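Local coordinates for putative acetylornithine deacetylase (Sulfolobus tokodaii, PDB 3VPB), which probably catalyses the ATP-dependent joining of glutamate to the C-terminal glutamate of the carrier protein LysW in arginine biosynthesis, at residues 44-52 against 64-75; 92-100 against 223-231. One frame throughout, in Å; residues are numbered along the deposited sequence.

Contact 1 (44-52 against 64-75)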
ATOM      1  N   LEU B  44     -19.515 -26.223 -10.977  1.00 28.13           N
ATOM      2  CA  LEU B  44     -20.017 -25.902  -9.638  1.00 27.21           C
ATOM      3  C   LEU B  44     -21.538 -25.935  -9.557  1.00 26.72           C
ATOM      4  O   LEU B  44     -22.095 -25.854  -8.463  1.00 25.28           O
ATOM      5  CB  LEU B  44     -19.456 -24.567  -9.123  1.00 27.46           C
ATOM      6  CG  LEU B  44     -17.969 -24.521  -8.748  1.00 27.36           C
ATOM      7  CD1 LEU B  44     -17.505 -23.068  -8.700  1.00 29.36           C
ATOM      8  CD2 LEU B  44     -17.690 -25.212  -7.414  1.00 29.10           C
ATOM      9  N   GLY B  45     -22.188 -26.075 -10.718  1.00 26.04           N
ATOM     10  CA  GLY B  45     -23.638 -26.246 -10.797  1.00 26.20           C
ATOM     11  C   GLY B  45     -24.124 -27.534 -10.139  1.00 26.32           C
ATOM     12  O   GLY B  45     -25.326 -27.792 -10.076  1.00 26.79           O
ATOM     13  N   ARG B  46     -23.195 -28.349  -9.662  1.00 26.12           N
ATOM     14  CA  ARG B  46     -23.540 -29.509  -8.853  1.00 26.11           C
ATOM     15  C   ARG B  46     -24.145 -29.086  -7.504  1.00 25.31           C
ATOM     16  O   ARG B  46     -24.851 -29.878  -6.873  1.00 25.56           O
ATOM     17  CB  ARG B  46     -22.321 -30.421  -8.669  1.00 26.96           C
ATOM     18  CG  ARG B  46     -21.260 -29.939  -7.678  1.00 28.74           C
ATOM     19  CD  ARG B  46     -20.020 -30.816  -7.800  1.00 33.02           C
ATOM     20  NE  ARG B  46     -18.901 -30.398  -6.958  1.00 36.00           N
ATOM     21  CZ  ARG B  46     -17.910 -29.602  -7.361  1.00 38.19           C
ATOM     22  NH1 ARG B  46     -16.925 -29.297  -6.526  1.00 40.19           N
ATOM     23  NH2 ARG B  46     -17.902 -29.098  -8.593  1.00 39.17           N
ATOM     24  N   TYR B  47     -23.884 -27.839  -7.081  1.00 23.73           N
ATOM     25  CA  TYR B  47     -24.480 -27.307  -5.843  1.00 22.83           C
ATOM     26  C   TYR B  47     -25.733 -26.518  -6.133  1.00 22.19           C
ATOM     27  O   TYR B  47     -25.817 -25.771  -7.111  1.00 22.64           O
ATOM     28  CB  TYR B  47     -23.490 -26.444  -5.060  1.00 23.04           C
ATOM     29  CG  TYR B  47     -22.200 -27.161  -4.756  1.00 22.36           C
ATOM     30  CD1 TYR B  47     -22.172 -28.220  -3.852  1.00 21.95           C
ATOM     31  CD2 TYR B  47     -21.007 -26.781  -5.379  1.00 21.43           C
ATOM     32  CE1 TYR B  47     -20.988 -28.889  -3.572  1.00 23.13           C
ATOM     33  CE2 TYR B  47     -19.805 -27.446  -5.096  1.00 21.27           C
ATOM     34  CZ  TYR B  47     -19.821 -28.509  -4.203  1.00 20.50           C
ATOM     35  OH  TYR B  47     -18.642 -29.158  -3.909  1.00 24.35           O
ATOM     36  N   ASP B  48     -26.725 -26.716  -5.279  1.00 21.91           N
ATOM     37  CA  ASP B  48     -27.978 -25.991  -5.365  1.00 21.80           C
ATOM     38  C   ASP B  48     -27.879 -24.631  -4.682  1.00 20.00           C
ATOM     39  O   ASP B  48     -28.402 -23.615  -5.195  1.00 19.23           O
ATOM     40  CB  ASP B  48     -29.060 -26.872  -4.770  1.00 22.79           C
ATOM     41  CG  ASP B  48     -29.142 -28.223  -5.500  1.00 25.89           C
ATOM     42  OD1 ASP B  48     -29.447 -28.215  -6.709  1.00 30.64           O
ATOM     43  OD2 ASP B  48     -28.826 -29.266  -4.900  1.00 27.57           O
ATOM     44  N   VAL B  49     -27.168 -24.594  -3.549  1.00 18.50           N
ATOM     45  CA  VAL B  49     -27.084 -23.374  -2.754  1.00 16.42           C
ATOM     46  C   VAL B  49     -25.653 -23.238  -2.246  1.00 15.49           C
ATOM     47  O   VAL B  49     -25.045 -24.226  -1.875  1.00 14.90           O
ATOM     48  CB  VAL B  49     -28.030 -23.416  -1.519  1.00 17.25           C
ATOM     49  CG1 VAL B  49     -27.808 -22.194  -0.623  1.00 16.50           C
ATOM     50  CG2 VAL B  49     -29.492 -23.483  -1.954  1.00 17.78           C
ATOM     51  N   ALA B  50     -25.157 -22.006  -2.237  1.00 14.60           N
ATOM     52  CA  ALA B  50     -23.828 -21.689  -1.655  1.00 14.69           C
ATOM     53  C   ALA B  50     -24.001 -20.705  -0.499  1.00 15.28           C
ATOM     54  O   ALA B  50     -24.709 -19.710  -0.630  1.00 16.41           O
ATOM     55  CB  ALA B  50     -22.919 -21.097  -2.727  1.00 14.76           C
ATOM     56  N   ILE B  51     -23.371 -20.991   0.646  1.00 15.02           N
ATOM     57  CA  ILE B  51     -23.475 -20.085   1.806  1.00 14.56           C
ATOM     58  C   ILE B  51     -22.136 -19.379   1.809  1.00 14.37           C
ATOM     59  O   ILE B  51     -21.109 -20.030   1.907  1.00 14.25           O
ATOM     60  CB  ILE B  51     -23.679 -20.858   3.108  1.00 14.90           C
ATOM     61  CG1 ILE B  51     -24.961 -21.696   3.039  1.00 16.36           C
ATOM     62  CG2 ILE B  51     -23.680 -19.903   4.358  1.00 16.22           C
ATOM     63  CD1 ILE B  51     -25.184 -22.526   4.331  1.00 18.30           C
ATOM     64  N   ILE B  52     -22.162 -18.064   1.604  1.00 14.36           N
ATOM     65  CA  ILE B  52     -20.929 -17.337   1.290  1.00 14.04           C
ATOM     66  C   ILE B  52     -20.412 -16.760   2.598  1.00 13.78           C
ATOM     67  O   ILE B  52     -20.964 -15.803   3.116  1.00 13.60           O
ATOM     68  CB  ILE B  52     -21.192 -16.174   0.256  1.00 13.92           C
ATOM     69  CG1 ILE B  52     -21.783 -16.701  -1.083  1.00 14.12           C
ATOM     70  CG2 ILE B  52     -19.888 -15.377   0.038  1.00 13.02           C
ATOM     71  CD1 ILE B  52     -20.896 -17.773  -1.817  1.00 15.11           C
ATOM     72  N   SER B  64     -18.971 -15.605  -4.827  1.00 12.92           N
ATOM     73  CA  SER B  64     -20.417 -15.554  -5.096  0.50 13.42           C
ATOM     74  C   SER B  64     -20.676 -15.354  -6.600  1.00 14.13           C
ATOM     75  O   SER B  64     -21.534 -16.002  -7.192  1.00 13.63           O
ATOM     76  CB  SER B  64     -21.071 -14.440  -4.269  0.50 13.44           C
ATOM     77  OG  SER B  64     -22.485 -14.454  -4.364  0.50 14.20           O
ATOM     78  N   ALA B  65     -19.940 -14.429  -7.214  1.00 13.97           N
ATOM     79  CA  ALA B  65     -20.089 -14.175  -8.652  1.00 13.96           C
ATOM     80  C   ALA B  65     -19.780 -15.414  -9.495  1.00 14.65           C
ATOM     81  O   ALA B  65     -20.516 -15.726 -10.446  1.00 14.70           O
ATOM     82  CB  ALA B  65     -19.183 -13.037  -9.063  1.00 14.66           C
ATOM     83  N   VAL B  66     -18.687 -16.113  -9.175  1.00 13.66           N
ATOM     84  CA  VAL B  66     -18.326 -17.320  -9.927  1.00 14.99           C
ATOM     85  C   VAL B  66     -19.364 -18.431  -9.760  1.00 13.97           C
ATOM     86  O   VAL B  66     -19.750 -19.054 -10.736  1.00 14.79           O
ATOM     87  CB  VAL B  66     -16.937 -17.844  -9.583  1.00 14.69           C
ATOM     88  CG1 VAL B  66     -16.599 -19.139 -10.437  1.00 14.78           C
ATOM     89  CG2 VAL B  66     -15.864 -16.747  -9.846  1.00 18.04           C
ATOM     90  N   LEU B  67     -19.873 -18.620  -8.540  1.00 14.04           N
ATOM     91  CA  LEU B  67     -20.919 -19.632  -8.271  1.00 14.24           C
ATOM     92  C   LEU B  67     -22.241 -19.295  -8.976  1.00 14.16           C
ATOM     93  O   LEU B  67     -22.899 -20.180  -9.555  1.00 14.50           O
ATOM     94  CB  LEU B  67     -21.128 -19.793  -6.750  1.00 13.81           C
ATOM     95  CG  LEU B  67     -19.958 -20.558  -6.090  1.00 13.57           C
ATOM     96  CD1 LEU B  67     -19.877 -20.166  -4.621  1.00 18.95           C
ATOM     97  CD2 LEU B  67     -20.153 -22.096  -6.218  1.00 17.20           C
ATOM     98  N   GLU B  68     -22.619 -18.030  -8.958  1.00 14.59           N
ATOM     99  CA  GLU B  68     -23.806 -17.563  -9.701  1.00 16.46           C
ATOM    100  C   GLU B  68     -23.716 -17.825 -11.201  1.00 17.48           C
ATOM    101  O   GLU B  68     -24.717 -18.119 -11.851  1.00 17.65           O
ATOM    102  CB  GLU B  68     -24.003 -16.067  -9.493  1.00 16.90           C
ATOM    103  CG  GLU B  68     -24.374 -15.745  -8.074  1.00 19.09           C
ATOM    104  CD  GLU B  68     -24.452 -14.229  -7.810  1.00 22.28           C
ATOM    105  OE1 GLU B  68     -25.147 -13.871  -6.849  1.00 24.35           O
ATOM    106  OE2 GLU B  68     -23.866 -13.415  -8.577  1.00 23.44           O
ATOM    107  N   ALA B  69     -22.519 -17.688 -11.748  1.00 18.00           N
ATOM    108  CA  ALA B  69     -22.297 -17.907 -13.167  1.00 18.70           C
ATOM    109  C   ALA B  69     -22.534 -19.385 -13.513  1.00 19.88           C
ATOM    110  O   ALA B  69     -22.912 -19.705 -14.640  1.00 20.47           O
ATOM    111  CB  ALA B  69     -20.888 -17.482 -13.542  1.00 19.64           C
ATOM    112  N   ALA B  70     -22.345 -20.268 -12.536  1.00 19.56           N
ATOM    113  CA  ALA B  70     -22.642 -21.698 -12.714  1.00 19.95           C
ATOM    114  C   ALA B  70     -24.110 -22.044 -12.429  1.00 20.29           C
ATOM    115  O   ALA B  70     -24.488 -23.222 -12.483  1.00 21.37           O
ATOM    116  CB  ALA B  70     -21.718 -22.556 -11.864  1.00 19.69           C
ATOM    117  N   GLY B  71     -24.909 -21.032 -12.100  1.00 19.71           N
ATOM    118  CA  GLY B  71     -26.345 -21.202 -11.777  1.00 20.28           C
ATOM    119  C   GLY B  71     -26.627 -21.628 -10.346  1.00 21.00           C
ATOM    120  O   GLY B  71     -27.725 -22.124 -10.065  1.00 21.72           O
ATOM    121  N   VAL B  72     -25.652 -21.446  -9.444  1.00 19.50           N
ATOM    122  CA  VAL B  72     -25.818 -21.803  -8.018  1.00 18.69           C
ATOM    123  C   VAL B  72     -26.468 -20.592  -7.370  1.00 18.81           C
ATOM    124  O   VAL B  72     -26.093 -19.465  -7.661  1.00 18.94           O
ATOM    125  CB  VAL B  72     -24.451 -22.118  -7.303  1.00 19.05           C
ATOM    126  CG1 VAL B  72     -24.659 -22.482  -5.807  1.00 17.02           C
ATOM    127  CG2 VAL B  72     -23.684 -23.236  -8.019  1.00 18.95           C
ATOM    128  N   HIS B  73     -27.466 -20.814  -6.526  1.00 18.47           N
ATOM    129  CA  HIS B  73     -28.038 -19.727  -5.765  1.00 18.30           C
ATOM    130  C   HIS B  73     -27.146 -19.412  -4.573  1.00 17.04           C
ATOM    131  O   HIS B  73     -26.907 -20.274  -3.745  1.00 17.53           O
ATOM    132  CB  HIS B  73     -29.421 -20.061  -5.249  1.00 19.17           C
ATOM    133  CG  HIS B  73     -30.047 -18.920  -4.517  1.00 19.86           C
ATOM    134  ND1 HIS B  73     -30.607 -17.845  -5.170  1.00 24.09           N
ATOM    135  CD2 HIS B  73     -30.134 -18.646  -3.194  1.00 23.09           C
ATOM    136  CE1 HIS B  73     -31.032 -16.961  -4.279  1.00 23.79           C
ATOM    137  NE2 HIS B  73     -30.762 -17.428  -3.073  1.00 23.18           N
ATOM    138  N   THR B  74     -26.668 -18.182  -4.489  1.00 15.98           N
ATOM    139  CA  THR B  74     -25.734 -17.845  -3.425  1.00 15.78           C
ATOM    140  C   THR B  74     -26.413 -16.993  -2.366  1.00 15.60           C
ATOM    141  O   THR B  74     -27.293 -16.162  -2.672  1.00 15.67           O
ATOM    142  CB  THR B  74     -24.494 -17.110  -3.946  1.00 15.95           C
ATOM    143  OG1 THR B  74     -24.897 -15.868  -4.547  1.00 17.74           O
ATOM    144  CG2 THR B  74     -23.764 -17.961  -4.955  1.00 14.50           C
ATOM    145  N   ILE B  75     -26.003 -17.214  -1.118  1.00 14.00           N
ATOM    146  CA  ILE B  75     -26.529 -16.471   0.022  1.00 14.80           C
ATOM    147  C   ILE B  75     -25.318 -15.942   0.776  1.00 15.12           C
ATOM    148  O   ILE B  75     -24.612 -16.745   1.367  1.00 14.32           O
ATOM    149  CB  ILE B  75     -27.328 -17.437   0.967  1.00 14.15           C
ATOM    150  CG1 ILE B  75     -28.572 -18.038   0.250  1.00 15.59           C
ATOM    151  CG2 ILE B  75     -27.716 -16.742   2.307  1.00 15.31           C
ATOM    152  CD1 ILE B  75     -29.216 -19.178   1.080  1.00 16.83           C
TER
HETATM  153  O   HOH W   1     -27.299 -25.146  -9.234  1.00 36.58           O
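Strand 49-52 runs parallel to strand 73-75, and four backbone hydrogen bonds join 48-52 to 73-75, from H73 N to D48 O at 3.2 Å through to I52 N to I75 O at 2.8 Å. The bond from I75 N to A50 O is nearly in line with the carbonyl. V49 and I75 share one face of the sheet, where V49 CG1 meets I75 CD1. A50 looks the other way, onto helix 57-69. There L67 spreads its two methyls: CD1 lies 3.7 Å from A50 CB and also touches I52 CD1, while CD2 packs on L44 CD1 at 3.8 Å. V72 CG1 reaches A50 CB because it stands anti to its own backbone N (chi1 180°). I52 and L67 run past each other in opposite directions, and I52 CG1, beside its backbone N (chi1 -59°), lies 4.0 Å from T74 CB. Replacing I52 by alanine removes CG1 and CD1, which is likely to leave a gap beside L67 CD1 and T74 CB. G71, with positive phi, ends the helix in a Schellman motif. The unit is a beta-alpha-beta crossover of the preATP-grasp domain. Backbone bonds fix the strand register, and mostly aliphatic packing holds the helix to the sheet.

Contact 2 (92-100 against 223-231)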
ATOM      1  N   SER B  92     -26.839   5.260  -0.510  1.00 15.89           N
ATOM      2  CA  SER B  92     -27.580   5.693  -1.714  1.00 17.34           C
ATOM      3  C   SER B  92     -28.980   5.063  -1.833  1.00 17.78           C
ATOM      4  O   SER B  92     -29.984   5.787  -2.035  1.00 18.61           O
ATOM      5  CB  SER B  92     -26.786   5.402  -3.004  1.00 17.69           C
ATOM      6  OG  SER B  92     -27.410   6.024  -4.113  1.00 19.07           O
ATOM      7  N   LYS B  93     -29.039   3.734  -1.729  1.00 18.19           N
ATOM      8  CA  LYS B  93     -30.295   2.976  -1.872  1.00 18.88           C
ATOM      9  C   LYS B  93     -31.242   3.333  -0.729  1.00 19.21           C
ATOM     10  O   LYS B  93     -32.430   3.599  -0.951  1.00 19.34           O
ATOM     11  CB  LYS B  93     -30.054   1.468  -1.870  1.00 19.47           C
ATOM     12  CG  LYS B  93     -29.413   0.886  -3.127  1.00 23.79           C
ATOM     13  CD  LYS B  93     -30.178   1.215  -4.406  1.00 29.69           C
ATOM     14  CE  LYS B  93     -29.541   0.528  -5.637  1.00 33.91           C
ATOM     15  NZ  LYS B  93     -28.265   1.168  -6.069  1.00 36.36           N
ATOM     16  N   LEU B  94     -30.712   3.362   0.494  1.00 18.82           N
ATOM     17  CA  LEU B  94     -31.553   3.657   1.666  1.00 18.96           C
ATOM     18  C   LEU B  94     -32.125   5.079   1.597  1.00 19.99           C
ATOM     19  O   LEU B  94     -33.333   5.293   1.779  1.00 20.40           O
ATOM     20  CB  LEU B  94     -30.749   3.460   2.965  1.00 18.64           C
ATOM     21  CG  LEU B  94     -30.301   2.023   3.258  1.00 18.74           C
ATOM     22  CD1 LEU B  94     -29.482   1.966   4.548  1.00 18.67           C
ATOM     23  CD2 LEU B  94     -31.464   1.053   3.312  1.00 20.06           C
ATOM     24  N   TYR B  95     -31.254   6.038   1.305  1.00 20.27           N
ATOM     25  CA  TYR B  95     -31.651   7.436   1.270  1.00 22.11           C
ATOM     26  C   TYR B  95     -32.747   7.648   0.254  1.00 23.31           C
ATOM     27  O   TYR B  95     -33.728   8.324   0.535  1.00 23.20           O
ATOM     28  CB  TYR B  95     -30.472   8.385   0.993  1.00 21.60           C
ATOM     29  CG  TYR B  95     -30.889   9.839   1.060  1.00 23.38           C
ATOM     30  CD1 TYR B  95     -30.967  10.507   2.282  1.00 23.69           C
ATOM     31  CD2 TYR B  95     -31.247  10.534  -0.106  1.00 24.04           C
ATOM     32  CE1 TYR B  95     -31.378  11.850   2.338  1.00 24.49           C
ATOM     33  CE2 TYR B  95     -31.673  11.857  -0.056  1.00 24.29           C
ATOM     34  CZ  TYR B  95     -31.735  12.501   1.161  1.00 26.72           C
ATOM     35  OH  TYR B  95     -32.146  13.808   1.188  1.00 29.08           O
ATOM     36  N   ARG B  96     -32.545   7.097  -0.936  1.00 24.77           N
ATOM     37  CA  ARG B  96     -33.486   7.223  -2.028  1.00 27.21           C
ATOM     38  C   ARG B  96     -34.894   6.762  -1.675  1.00 27.80           C
ATOM     39  O   ARG B  96     -35.877   7.314  -2.180  1.00 28.31           O
ATOM     40  CB  ARG B  96     -32.976   6.395  -3.196  1.00 27.42           C
ATOM     41  CG  ARG B  96     -32.478   7.231  -4.301  1.00 32.46           C
ATOM     42  CD  ARG B  96     -33.642   7.597  -5.182  1.00 38.40           C
ATOM     43  NE  ARG B  96     -34.234   6.390  -5.747  1.00 44.01           N
ATOM     44  CZ  ARG B  96     -35.458   6.324  -6.265  1.00 46.13           C
ATOM     45  NH1 ARG B  96     -36.243   7.401  -6.296  1.00 47.05           N
ATOM     46  NH2 ARG B  96     -35.895   5.171  -6.746  1.00 47.68           N
ATOM     47  N   GLU B  97     -34.987   5.748  -0.822  1.00 28.46           N
ATOM     48  CA  GLU B  97     -36.277   5.153  -0.461  1.00 29.83           C
ATOM     49  C   GLU B  97     -36.835   5.678   0.868  1.00 29.84           C
ATOM     50  O   GLU B  97     -37.826   5.153   1.375  1.00 31.01           O
ATOM     51  CB  GLU B  97     -36.160   3.643  -0.385  1.00 30.29           C
ATOM     52  CG  GLU B  97     -35.439   2.989  -1.544  1.00 34.36           C
ATOM     53  CD  GLU B  97     -36.327   2.737  -2.739  1.00 39.14           C
ATOM     54  OE1 GLU B  97     -36.670   3.708  -3.447  1.00 41.70           O
ATOM     55  OE2 GLU B  97     -36.657   1.557  -2.986  1.00 41.60           O
ATOM     56  N   GLY B  98     -36.213   6.715   1.427  1.00 28.90           N
ATOM     57  CA  GLY B  98     -36.736   7.367   2.626  1.00 27.66           C
ATOM     58  C   GLY B  98     -36.438   6.664   3.947  1.00 27.02           C
ATOM     59  O   GLY B  98     -37.124   6.906   4.952  1.00 28.35           O
ATOM     60  N   ILE B  99     -35.430   5.795   3.962  1.00 24.69           N
ATOM     61  CA  ILE B  99     -34.928   5.247   5.212  1.00 22.89           C
ATOM     62  C   ILE B  99     -33.973   6.263   5.827  1.00 21.90           C
ATOM     63  O   ILE B  99     -33.125   6.807   5.130  1.00 20.99           O
ATOM     64  CB  ILE B  99     -34.242   3.896   4.995  1.00 23.47           C
ATOM     65  CG1 ILE B  99     -35.282   2.814   4.747  1.00 24.54           C
ATOM     66  CG2 ILE B  99     -33.333   3.518   6.172  1.00 23.17           C
ATOM     67  CD1 ILE B  99     -36.029   2.374   5.990  1.00 28.25           C
ATOM     68  N   PRO B 100     -34.115   6.533   7.134  1.00 20.16           N
ATOM     69  CA  PRO B 100     -33.273   7.558   7.747  1.00 18.73           C
ATOM     70  C   PRO B 100     -31.856   7.022   7.901  1.00 16.63           C
ATOM     71  O   PRO B 100     -31.665   5.856   8.277  1.00 15.64           O
ATOM     72  CB  PRO B 100     -33.944   7.777   9.116  1.00 19.65           C
ATOM     73  CG  PRO B 100     -34.537   6.436   9.410  1.00 21.43           C
ATOM     74  CD  PRO B 100     -35.113   6.013   8.086  1.00 20.95           C
ATOM     75  N   VAL B 223     -36.932  -4.090   8.690  1.00 22.15           N
ATOM     76  CA  VAL B 223     -37.530  -4.836   7.590  1.00 22.14           C
ATOM     77  C   VAL B 223     -37.486  -4.042   6.281  1.00 21.61           C
ATOM     78  O   VAL B 223     -37.133  -4.584   5.235  1.00 21.89           O
ATOM     79  CB  VAL B 223     -38.943  -5.388   7.936  1.00 22.53           C
ATOM     80  CG1 VAL B 223     -39.612  -6.000   6.702  1.00 24.40           C
ATOM     81  CG2 VAL B 223     -38.818  -6.466   9.045  1.00 23.44           C
ATOM     82  N   LYS B 224     -37.827  -2.760   6.344  1.00 21.19           N
ATOM     83  CA  LYS B 224     -37.805  -1.919   5.157  1.00 21.11           C
ATOM     84  C   LYS B 224     -36.379  -1.817   4.576  1.00 21.02           C
ATOM     85  O   LYS B 224     -36.171  -1.964   3.361  1.00 20.54           O
ATOM     86  CB  LYS B 224     -38.378  -0.546   5.479  1.00 21.62           C
ATOM     87  CG  LYS B 224     -38.402   0.431   4.294  1.00 23.97           C
ATOM     88  CD  LYS B 224     -39.411   0.001   3.248  1.00 29.87           C
ATOM     89  CE  LYS B 224     -39.094   0.587   1.866  1.00 31.71           C
ATOM     90  NZ  LYS B 224     -39.899  -0.115   0.799  1.00 35.65           N
ATOM     91  N   ALA B 225     -35.401  -1.606   5.453  1.00 20.19           N
ATOM     92  CA  ALA B 225     -33.988  -1.469   5.041  1.00 20.16           C
ATOM     93  C   ALA B 225     -33.472  -2.712   4.300  1.00 20.86           C
ATOM     94  O   ALA B 225     -32.891  -2.629   3.200  1.00 20.06           O
ATOM     95  CB  ALA B 225     -33.122  -1.153   6.260  1.00 19.02           C
ATOM     96  N   VAL B 226     -33.734  -3.873   4.887  1.00 21.42           N
ATOM     97  CA  VAL B 226     -33.363  -5.151   4.277  1.00 23.55           C
ATOM     98  C   VAL B 226     -34.094  -5.439   2.962  1.00 23.90           C
ATOM     99  O   VAL B 226     -33.530  -6.080   2.064  1.00 24.57           O
ATOM    100  CB  VAL B 226     -33.586  -6.315   5.260  1.00 23.63           C
ATOM    101  CG1 VAL B 226     -33.171  -7.621   4.624  1.00 25.32           C
ATOM    102  CG2 VAL B 226     -32.778  -6.072   6.538  1.00 23.84           C
ATOM    103  N   SER B 227     -35.350  -5.013   2.867  1.00 24.63           N
ATOM    104  CA  SER B 227     -36.116  -5.222   1.654  1.00 25.28           C
ATOM    105  C   SER B 227     -35.593  -4.352   0.529  1.00 24.85           C
ATOM    106  O   SER B 227     -35.622  -4.763  -0.629  1.00 24.66           O
ATOM    107  CB  SER B 227     -37.593  -4.938   1.886  1.00 25.57           C
ATOM    108  OG  SER B 227     -38.126  -5.856   2.825  1.00 30.82           O
ATOM    109  N   ILE B 228     -35.123  -3.154   0.863  1.00 23.98           N
ATOM    110  CA  ILE B 228     -34.551  -2.263  -0.147  1.00 24.59           C
ATOM    111  C   ILE B 228     -33.309  -2.893  -0.786  1.00 25.33           C
ATOM    112  O   ILE B 228     -33.125  -2.823  -2.003  1.00 24.41           O
ATOM    113  CB  ILE B 228     -34.222  -0.871   0.455  1.00 24.12           C
ATOM    114  CG1 ILE B 228     -35.519  -0.089   0.677  1.00 24.66           C
ATOM    115  CG2 ILE B 228     -33.301  -0.052  -0.466  1.00 24.13           C
ATOM    116  CD1 ILE B 228     -35.352   1.005   1.728  1.00 26.79           C
ATOM    117  N   VAL B 229     -32.463  -3.512   0.037  1.00 26.04           N
ATOM    118  CA  VAL B 229     -31.185  -4.037  -0.456  1.00 27.16           C
ATOM    119  C   VAL B 229     -31.269  -5.502  -0.885  1.00 27.70           C
ATOM    120  O   VAL B 229     -30.345  -6.017  -1.499  1.00 28.25           O
ATOM    121  CB  VAL B 229     -30.025  -3.851   0.570  1.00 26.81           C
ATOM    122  CG1 VAL B 229     -29.864  -2.387   0.965  1.00 27.65           C
ATOM    123  CG2 VAL B 229     -30.247  -4.722   1.783  1.00 27.70           C
ATOM    124  N   HIS B 230     -32.375  -6.162  -0.545  1.00 28.53           N
ATOM    125  CA  HIS B 230     -32.645  -7.561  -0.907  1.00 29.05           C
ATOM    126  C   HIS B 230     -31.715  -8.634  -0.320  1.00 28.29           C
ATOM    127  O   HIS B 230     -31.480  -9.659  -0.950  1.00 28.99           O
ATOM    128  CB  HIS B 230     -32.788  -7.719  -2.428  1.00 30.42           C
ATOM    129  CG  HIS B 230     -33.955  -6.972  -2.992  1.00 33.35           C
ATOM    130  ND1 HIS B 230     -33.814  -5.834  -3.757  1.00 36.46           N
ATOM    131  CD2 HIS B 230     -35.288  -7.188  -2.881  1.00 37.26           C
ATOM    132  CE1 HIS B 230     -35.007  -5.383  -4.099  1.00 36.75           C
ATOM    133  NE2 HIS B 230     -35.919  -6.191  -3.589  1.00 37.98           N
ATOM    134  N   GLY B 231     -31.193  -8.412   0.881  1.00 26.81           N
ATOM    135  CA  GLY B 231     -30.345  -9.434   1.509  1.00 25.07           C
ATOM    136  C   GLY B 231     -31.142 -10.611   2.053  1.00 22.96           C
ATOM    137  O   GLY B 231     -32.198 -10.421   2.635  1.00 24.17           O
TER
HETATM  138  O   HOH W   2     -39.289   1.310  -1.182  1.00 48.26           O
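I228 of helix 216-229 packs against the last turn of helix 87-96 and the residues just after it, and direct contact is by packing alone. Its CD1 sits 3.5 Å from E97 CB and 3.5 Å from I99 CG1, with L94 CD2 a little farther off. Its CG2, anti to the backbone N, reaches instead to K93 CB at 3.9 Å. One isoleucine thus meets four residues through two branches. I99 also crosses K224 obliquely, with I99 CD1 3.5 Å from K224 CG. On the buried side, L94 CD2 lies 4.0 Å from A225 CB and close to V229. L94 and I99 also pack on V248 of strand 245-252. The solvent side is polar. There E97 OE2 and K224 NZ are 5.3 Å apart. These opposite charges probably attract each other modestly. G98 has positive phi and is the C-prime residue of a Schellman motif, in which I99 N bonds to L94 O. This turn brings E97 and I99 to I228. The short helical segments cross at 121°, with axes 9.6 Å apart. The arrangement is a helix-helix packing within the RimK-like ATP-grasp domain, with the L94 side chain about 7 Å from that of the magnesium ligand E250.

Contact 1 closes before contact 2 opens along the chain. Their centres are about 25 Å apart, and their nearest atoms about 7 Å, so they do not touch. Contact 1 lies at the edge of the four-stranded parallel sheet of the preATP-grasp domain. Contact 2 lies in the ATP-grasp domain, where helices 87-96 and 216-229 meet beside strand 245-252. They share no helix or strand within the chain. Both face the second subunit: A65 bonds to S92 of that copy, and S92 bonds to A65 of that copy. Helix 57-69 of one subunit therefore meets helix 87-96 of the other, joining the two domains across the subunit interface.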